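Local coordinates for kinesin-like protein Nod (Drosophila melanogaster, PDB 3DC4) that hydrolyses ATP and binds microtubules as a kinesin-family motor domain, and is required for meiotic segregation of chromosomes that have not undergone exchange, at residues 195-198 and 199-203; 320-323 and 324-328; 284-287 and 288-291. All coordinates share one frame; numbering follows the deposited sequence.

Interaction 1. Residues 195-198 and 199-203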
loop_
_atom_site.group_PDB
_atom_site.type_symbol
_atom_site.label_atom_id
_atom_site.label_comp_id
_atom_site.label_asym_id
_atom_site.label_seq_id
_atom_site.Cartn_x
_atom_site.Cartn_y
_atom_site.Cartn_z
ATOM N N LEU A 195 -3.594 17.453 -2.697
ATOM C CA LEU A 195 -3.757 16.007 -2.790
ATOM C C LEU A 195 -5.032 15.742 -3.571
ATOM O O LEU A 195 -5.080 14.875 -4.435
ATOM C CB LEU A 195 -3.868 15.390 -1.395
ATOM C CG LEU A 195 -4.224 13.898 -1.323
ATOM C CD1 LEU A 195 -3.162 13.066 -2.049
ATOM C CD2 LEU A 195 -4.304 13.487 0.147
ATOM N N HIS A 196 -6.069 16.507 -3.263
ATOM C CA HIS A 196 -7.337 16.350 -3.952
ATOM C C HIS A 196 -7.147 16.560 -5.454
ATOM O O HIS A 196 -7.707 15.823 -6.265
ATOM C CB HIS A 196 -8.358 17.339 -3.393
ATOM C CG HIS A 196 -9.719 17.199 -3.994
ATOM N ND1 HIS A 196 -9.989 17.532 -5.306
ATOM C CD2 HIS A 196 -10.883 16.741 -3.477
ATOM C CE1 HIS A 196 -11.259 17.285 -5.568
ATOM N NE2 HIS A 196 -11.825 16.804 -4.476
ATOM N N HIS A 197 -6.340 17.552 -5.824
ATOM C CA HIS A 197 -6.087 17.832 -7.234
ATOM C C HIS A 197 -5.419 16.659 -7.947
ATOM O O HIS A 197 -5.895 16.218 -8.996
ATOM C CB HIS A 197 -5.211 19.080 -7.377
ATOM C CG HIS A 197 -4.744 19.338 -8.778
ATOM N ND1 HIS A 197 -5.611 19.619 -9.810
ATOM C CD2 HIS A 197 -3.500 19.355 -9.316
ATOM C CE1 HIS A 197 -4.922 19.799 -10.926
ATOM N NE2 HIS A 197 -3.640 19.644 -10.652
ATOM N N ILE A 198 -4.322 16.151 -7.383
ATOM C CA ILE A 198 -3.612 15.042 -8.017
ATOM C C ILE A 198 -4.467 13.784 -8.107
ATOM O O ILE A 198 -4.377 13.037 -9.084
ATOM C CB ILE A 198 -2.262 14.707 -7.295
ATOM C CG1 ILE A 198 -2.506 13.968 -5.978
ATOM C CG2 ILE A 198 -1.472 15.980 -7.055
ATOM C CD1 ILE A 198 -2.321 12.454 -6.086
ATOM N N LEU A 199 -5.303 13.543 -7.100
ATOM C CA LEU A 199 -6.159 12.362 -7.120
ATOM C C LEU A 199 -7.252 12.502 -8.170
ATOM O O LEU A 199 -7.584 11.543 -8.866
ATOM C CB LEU A 199 -6.792 12.126 -5.747
ATOM C CG LEU A 199 -5.842 11.632 -4.658
ATOM C CD1 LEU A 199 -6.605 11.446 -3.356
ATOM C CD2 LEU A 199 -5.214 10.310 -5.107
ATOM N N GLU A 200 -7.802 13.706 -8.280
ATOM C CA GLU A 200 -8.852 13.975 -9.252
ATOM C C GLU A 200 -8.262 13.910 -10.661
ATOM O O GLU A 200 -8.839 13.300 -11.565
ATOM C CB GLU A 200 -9.458 15.359 -9.001
ATOM C CG GLU A 200 -10.603 15.728 -9.928
ATOM C CD GLU A 200 -11.138 17.125 -9.657
ATOM O OE1 GLU A 200 -11.683 17.351 -8.553
ATOM O OE2 GLU A 200 -11.010 18.001 -10.545
ATOM N N LEU A 201 -7.104 14.539 -10.837
ATOM C CA LEU A 201 -6.429 14.549 -12.130
ATOM C C LEU A 201 -6.076 13.131 -12.553
ATOM O O LEU A 201 -6.351 12.718 -13.681
ATOM C CB LEU A 201 -5.155 15.392 -12.051
ATOM C CG LEU A 201 -4.237 15.380 -13.276
ATOM C CD1 LEU A 201 -4.931 16.052 -14.454
ATOM C CD2 LEU A 201 -2.943 16.100 -12.943
ATOM N N GLY A 202 -5.462 12.389 -11.638
ATOM C CA GLY A 202 -5.074 11.025 -11.936
ATOM C C GLY A 202 -6.259 10.127 -12.240
ATOM O O GLY A 202 -6.201 9.291 -13.142
ATOM N N THR A 203 -7.341 10.305 -11.492
ATOM C CA THR A 203 -8.536 9.496 -11.686
ATOM C C THR A 203 -9.136 9.707 -13.069
ATOM O O THR A 203 -9.579 8.756 -13.710
ATOM C CB THR A 203 -9.593 9.820 -10.628
ATOM O OG1 THR A 203 -9.044 9.582 -9.328
ATOM C CG2 THR A 203 -10.821 8.941 -10.815
#

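Interaction 2. Residues 320-323 and 324-328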
loop_
_atom_site.group_PDB
_atom_site.type_symbol
_atom_site.label_atom_id
_atom_site.label_comp_id
_atom_site.label_asym_id
_atom_site.label_seq_id
_atom_site.Cartn_x
_atom_site.Cartn_y
_atom_site.Cartn_z
ATOM N N SER A 320 -13.953 -18.614 -1.220
ATOM C CA SER A 320 -12.789 -19.018 -1.993
ATOM C C SER A 320 -11.794 -17.876 -2.210
ATOM O O SER A 320 -10.586 -18.061 -2.081
ATOM C CB SER A 320 -13.249 -19.573 -3.338
ATOM O OG SER A 320 -12.182 -20.182 -4.028
ATOM N N GLU A 321 -12.309 -16.702 -2.546
ATOM C CA GLU A 321 -11.451 -15.544 -2.768
ATOM C C GLU A 321 -10.835 -15.113 -1.443
ATOM O O GLU A 321 -9.663 -14.748 -1.367
ATOM C CB GLU A 321 -12.263 -14.396 -3.372
ATOM C CG GLU A 321 -12.795 -14.687 -4.774
ATOM C CD GLU A 321 -11.701 -15.152 -5.727
ATOM O OE1 GLU A 321 -10.521 -14.805 -5.503
ATOM O OE2 GLU A 321 -12.018 -15.859 -6.712
ATOM N N THR A 322 -11.637 -15.161 -0.391
ATOM C CA THR A 322 -11.158 -14.791 0.933
ATOM C C THR A 322 -10.020 -15.721 1.353
ATOM O O THR A 322 -8.972 -15.257 1.808
ATOM C CB THR A 322 -12.313 -14.848 1.941
ATOM O OG1 THR A 322 -13.209 -13.761 1.673
ATOM C CG2 THR A 322 -11.812 -14.734 3.378
ATOM N N LEU A 323 -10.212 -17.029 1.194
ATOM C CA LEU A 323 -9.168 -17.990 1.558
ATOM C C LEU A 323 -7.879 -17.735 0.786
ATOM O O LEU A 323 -6.780 -17.841 1.335
ATOM C CB LEU A 323 -9.647 -19.424 1.293
ATOM C CG LEU A 323 -10.686 -19.911 2.312
ATOM C CD1 LEU A 323 -11.222 -21.286 1.925
ATOM C CD2 LEU A 323 -10.036 -19.968 3.691
ATOM N N SER A 324 -8.007 -17.419 -0.496
ATOM C CA SER A 324 -6.836 -17.164 -1.335
ATOM C C SER A 324 -6.053 -15.970 -0.807
ATOM O O SER A 324 -4.823 -15.995 -0.711
ATOM C CB SER A 324 -7.276 -16.914 -2.782
ATOM O OG SER A 324 -7.860 -18.081 -3.344
ATOM N N THR A 325 -6.793 -14.934 -0.444
ATOM C CA THR A 325 -6.202 -13.715 0.078
ATOM C C THR A 325 -5.500 -13.959 1.416
ATOM O O THR A 325 -4.382 -13.491 1.636
ATOM C CB THR A 325 -7.300 -12.645 0.239
ATOM O OG1 THR A 325 -7.788 -12.251 -1.050
ATOM C CG2 THR A 325 -6.763 -11.425 0.943
ATOM N N LEU A 326 -6.144 -14.723 2.293
ATOM C CA LEU A 326 -5.552 -15.014 3.593
ATOM C C LEU A 326 -4.343 -15.948 3.464
ATOM O O LEU A 326 -3.348 -15.768 4.171
ATOM C CB LEU A 326 -6.615 -15.595 4.542
ATOM C CG LEU A 326 -7.742 -14.601 4.848
ATOM C CD1 LEU A 326 -8.912 -15.292 5.521
ATOM C CD2 LEU A 326 -7.200 -13.478 5.727
ATOM N N ARG A 327 -4.414 -16.927 2.563
ATOM C CA ARG A 327 -3.289 -17.842 2.383
ATOM C C ARG A 327 -2.070 -17.051 1.899
ATOM O O ARG A 327 -0.943 -17.311 2.322
ATOM C CB ARG A 327 -3.654 -18.968 1.399
ATOM C CG ARG A 327 -4.577 -20.025 2.021
ATOM C CD ARG A 327 -5.058 -21.039 0.997
ATOM N NE ARG A 327 -3.947 -21.729 0.353
ATOM C CZ ARG A 327 -3.319 -22.785 0.857
ATOM N NH1 ARG A 327 -3.691 -23.295 2.022
ATOM N NH2 ARG A 327 -2.305 -23.321 0.196
ATOM N N PHE A 328 -2.290 -16.069 1.033
ATOM C CA PHE A 328 -1.166 -15.271 0.566
ATOM C C PHE A 328 -0.544 -14.520 1.744
ATOM O O PHE A 328 0.681 -14.386 1.825
ATOM C CB PHE A 328 -1.596 -14.269 -0.512
ATOM C CG PHE A 328 -0.492 -13.344 -0.929
ATOM C CD1 PHE A 328 0.475 -13.747 -1.850
ATOM C CD2 PHE A 328 -0.365 -12.100 -0.323
ATOM C CE1 PHE A 328 1.553 -12.922 -2.145
ATOM C CE2 PHE A 328 0.703 -11.274 -0.608
ATOM C CZ PHE A 328 1.669 -11.685 -1.524
#

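Interaction 3. Residues 284-287 and 288-291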
loop_
_atom_site.group_PDB
_atom_site.type_symbol
_atom_site.label_atom_id
_atom_site.label_comp_id
_atom_site.label_asym_id
_atom_site.label_seq_id
_atom_site.Cartn_x
_atom_site.Cartn_y
_atom_site.Cartn_z
ATOM N N VAL A 284 20.972 -11.615 -6.481
ATOM C CA VAL A 284 20.181 -11.113 -7.598
ATOM C C VAL A 284 18.704 -11.103 -7.210
ATOM O O VAL A 284 18.107 -12.155 -6.978
ATOM C CB VAL A 284 20.359 -11.983 -8.862
ATOM C CG1 VAL A 284 19.666 -11.324 -10.045
ATOM C CG2 VAL A 284 21.838 -12.182 -9.155
ATOM N N ILE A 285 18.121 -9.910 -7.143
ATOM C CA ILE A 285 16.719 -9.754 -6.771
ATOM C C ILE A 285 15.817 -9.715 -8.000
ATOM O O ILE A 285 16.039 -8.928 -8.921
ATOM C CB ILE A 285 16.517 -8.466 -5.954
ATOM C CG1 ILE A 285 17.514 -8.437 -4.794
ATOM C CG2 ILE A 285 15.091 -8.399 -5.421
ATOM C CD1 ILE A 285 17.508 -7.148 -4.009
ATOM N N PRO A 286 14.773 -10.562 -8.022
ATOM C CA PRO A 286 13.827 -10.638 -9.140
ATOM C C PRO A 286 12.889 -9.440 -9.261
ATOM O O PRO A 286 11.672 -9.600 -9.345
ATOM C CB PRO A 286 13.081 -11.938 -8.863
ATOM C CG PRO A 286 13.019 -11.956 -7.371
ATOM C CD PRO A 286 14.421 -11.538 -6.973
ATOM N N TYR A 287 13.459 -8.240 -9.278
ATOM C CA TYR A 287 12.659 -7.028 -9.398
ATOM C C TYR A 287 11.871 -7.001 -10.706
ATOM O O TYR A 287 10.712 -6.584 -10.731
ATOM C CB TYR A 287 13.555 -5.783 -9.316
ATOM C CG TYR A 287 14.116 -5.503 -7.935
ATOM C CD1 TYR A 287 15.491 -5.410 -7.723
ATOM C CD2 TYR A 287 13.266 -5.311 -6.841
ATOM C CE1 TYR A 287 16.005 -5.134 -6.456
ATOM C CE2 TYR A 287 13.769 -5.036 -5.571
ATOM C CZ TYR A 287 15.140 -4.948 -5.386
ATOM O OH TYR A 287 15.651 -4.683 -4.135
ATOM N N ARG A 288 12.495 -7.452 -11.790
ATOM C CA ARG A 288 11.836 -7.444 -13.092
ATOM C C ARG A 288 10.808 -8.549 -13.302
ATOM O O ARG A 288 10.258 -8.689 -14.395
ATOM C CB ARG A 288 12.882 -7.471 -14.212
ATOM C CG ARG A 288 13.679 -6.181 -14.305
ATOM C CD ARG A 288 14.419 -6.066 -15.625
ATOM N NE ARG A 288 14.994 -4.735 -15.811
ATOM C CZ ARG A 288 15.539 -4.308 -16.946
ATOM N NH1 ARG A 288 15.584 -5.109 -18.003
ATOM N NH2 ARG A 288 16.037 -3.080 -17.024
ATOM N N ASP A 289 10.543 -9.328 -12.259
ATOM C CA ASP A 289 9.552 -10.392 -12.353
ATOM C C ASP A 289 8.167 -9.801 -12.614
ATOM O O ASP A 289 7.277 -10.487 -13.114
ATOM C CB ASP A 289 9.539 -11.227 -11.067
ATOM C CG ASP A 289 10.332 -12.514 -11.204
ATOM O OD1 ASP A 289 11.210 -12.575 -12.086
ATOM O OD2 ASP A 289 10.081 -13.462 -10.428
ATOM N N SER A 290 7.990 -8.525 -12.280
ATOM C CA SER A 290 6.713 -7.846 -12.500
ATOM C C SER A 290 6.904 -6.341 -12.504
ATOM O O SER A 290 7.882 -5.829 -11.969
ATOM C CB SER A 290 5.704 -8.198 -11.403
ATOM O OG SER A 290 6.030 -7.535 -10.194
ATOM N N VAL A 291 5.956 -5.636 -13.108
ATOM C CA VAL A 291 6.012 -4.186 -13.167
ATOM C C VAL A 291 5.915 -3.597 -11.764
ATOM O O VAL A 291 6.560 -2.597 -11.462
ATOM C CB VAL A 291 4.866 -3.622 -14.015
ATOM C CG1 VAL A 291 4.925 -2.106 -14.016
ATOM C CG2 VAL A 291 4.962 -4.161 -15.437
HETATM O O HOH W 1 15.320 -7.919 -11.521
#

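Interaction 1. Residues 195-198 and 199-203
His196 and Glu200 sit one turn apart on the alpha-helix 192-204 of the kinesin motor domain, and they illustrate how i to i+4 spacing brings side chains together on one face of a helix. The carboxylate comes to the rim of the imidazole: Glu200 OE1 lies near the ring plane, 3.0 Å from His196 CE1, while the two flat groups are turned 82° against each other. The approach is made to a ring carbon. The other carboxylate oxygen, OE2, makes a salt bridge with Arg204, a nearby positive charge that probably favours the ionised acid, while OE1 stays at the ring edge.

The buried flank is built of leucines and an isoleucine. With CG anti to the backbone N (chi1 172°), Leu195 carries its branch obliquely across that of Leu199, and its CG stands 4.0 Å from Leu199 CD1. The other methyl of Leu199, CD2, meets Ile198 CD1 at 3.7 Å, so neighbouring side chains flank the one leucine at its two methyls. Ile198 has its CG1 branch between the backbone N and the carbonyl carbon (chi1 75°), which folds CD1 back toward the following residue. Leu195 and Leu199 pack on helix 127-141, and Ile198 and Leu199 also meet Val224 of strand 220-229. Ile198 and Leu201 both touch Leu187 of strand 187-188 and Leu168.

Regular backbone bonds keep this spacing, among them Leu199 N to Leu195 O at 3.0 Å. Leu199 CG lies beside that same oxygen, 3.3 Å from Leu195 O.

Interaction 2. Residues 320-323 and 324-328
Thr322 and Leu326 form the tight side of this turn of helix 319-335, the last helix modelled in this kinesin motor domain. Their side chains lie side by side and point the same way, with Thr322 CG2 3.6 Å from Leu326 CD1. The threonine methyl is anti to the backbone N, whereas OG1 (chi1 -71°) is swung beside that N and is hydrogen-bonded to Ser313 O; one residue thus divides its apolar and polar branches between two neighbours. Both side chains pack on Val58 of strand 55-58 and on Ile312 of strand 305-312, which places this face against the main sheet and the small antiparallel one.

The opposite character belongs to Ser320, Ser324 and Arg327, all exposed. Here the contact is chiefly with backbone: Ser324 OG lies 3.0 Å from Ser320 O, which already accepts Ser324 N at 3.1 Å, and the aliphatic start of Arg327 runs past Leu323 O, with CG 3.2 Å from that oxygen.

Glu321 touches Gln103 of the ADP pocket. Thr325, buried beside the P-loop, repeats the serine pattern, its OG1 standing 3.1 Å from Glu321 O, which also accepts the backbone bond from Thr325 N. Hydroxyls placed beside main-chain carbonyls in this way imply that a polar group can be kept within a helix, even in a buried position, with an acceptor close at hand.

Interaction 3. Residues 284-287 and 288-291
With chi1 at -99°, away from the staggered positions, Asp289 brings its carboxylate against CB of Pro286, the proline three residues back, where the backbone bends the chain to meet it. Asp289 CG comes 3.7 Å from Pro286 CB, the carboxylate carbon resting against the proline ring's first methylene. Nearer the backbone, Asp289 CB stands 3.2 Å from Pro286 O. That carbonyl accepts the turn's hydrogen bond from Asp289 N at 3.1 Å; the N-H points well at the oxygen (157°), but the donor rises 64° out of the carbonyl plane.

Pro286 is the centre of an inverse gamma turn, closed by Tyr287 N on Ile285 O at 2.7 Å. It leads straight into a short 3-10 turn ending at Asp289, and Ser290 then takes the N-cap position of helix 291-295. One water spans the junction, donating to Ile285 O and accepting from Arg288 N, and so bridges the two ends of the bend.

The side chains on this loop point to different neighbours. Over one face of the Tyr287 ring sits Ile285 CG2, 3.4 Å above its centre, in a close CH-pi contact, while the phenol oxygen reaches on to Leu300 O. Asp289 OD2 makes a salt bridge with Lys273 of helix 267-279, the helix that also meets Pro286 through Ser277. Without the carboxylate, as with an alanine here, Lys273 would probably lose its salt-bridge partner and Pro286 CB the group packed against it. At the cap itself, Ser290 OG is hydrogen-bonded to Thr293 OG1, and Tyr287 O receives hydroxyls from Thr293 and Thr294.

Followed from the N terminus, the three contacts come in series, none nested in or crossing another. Interaction 1 falls first, within helix 192-204, and joins that helix to helix 127-141 and strand 220-229. Interaction 3 comes next in sequence, where the loop after helix 267-279 turns into helix 291-295, tying these two helices together. Interaction 2 closes the series in helix 319-335, which packs on strands 55-58 and 305-312. None closes a long loop, since each spans a single continuous run of chain. Interactions 1 and 2 lie on opposite sides of the chain's centre, their own centres 32 Å apart; interactions 2 and 3 come within about 11 Å at their nearest atoms, without touching.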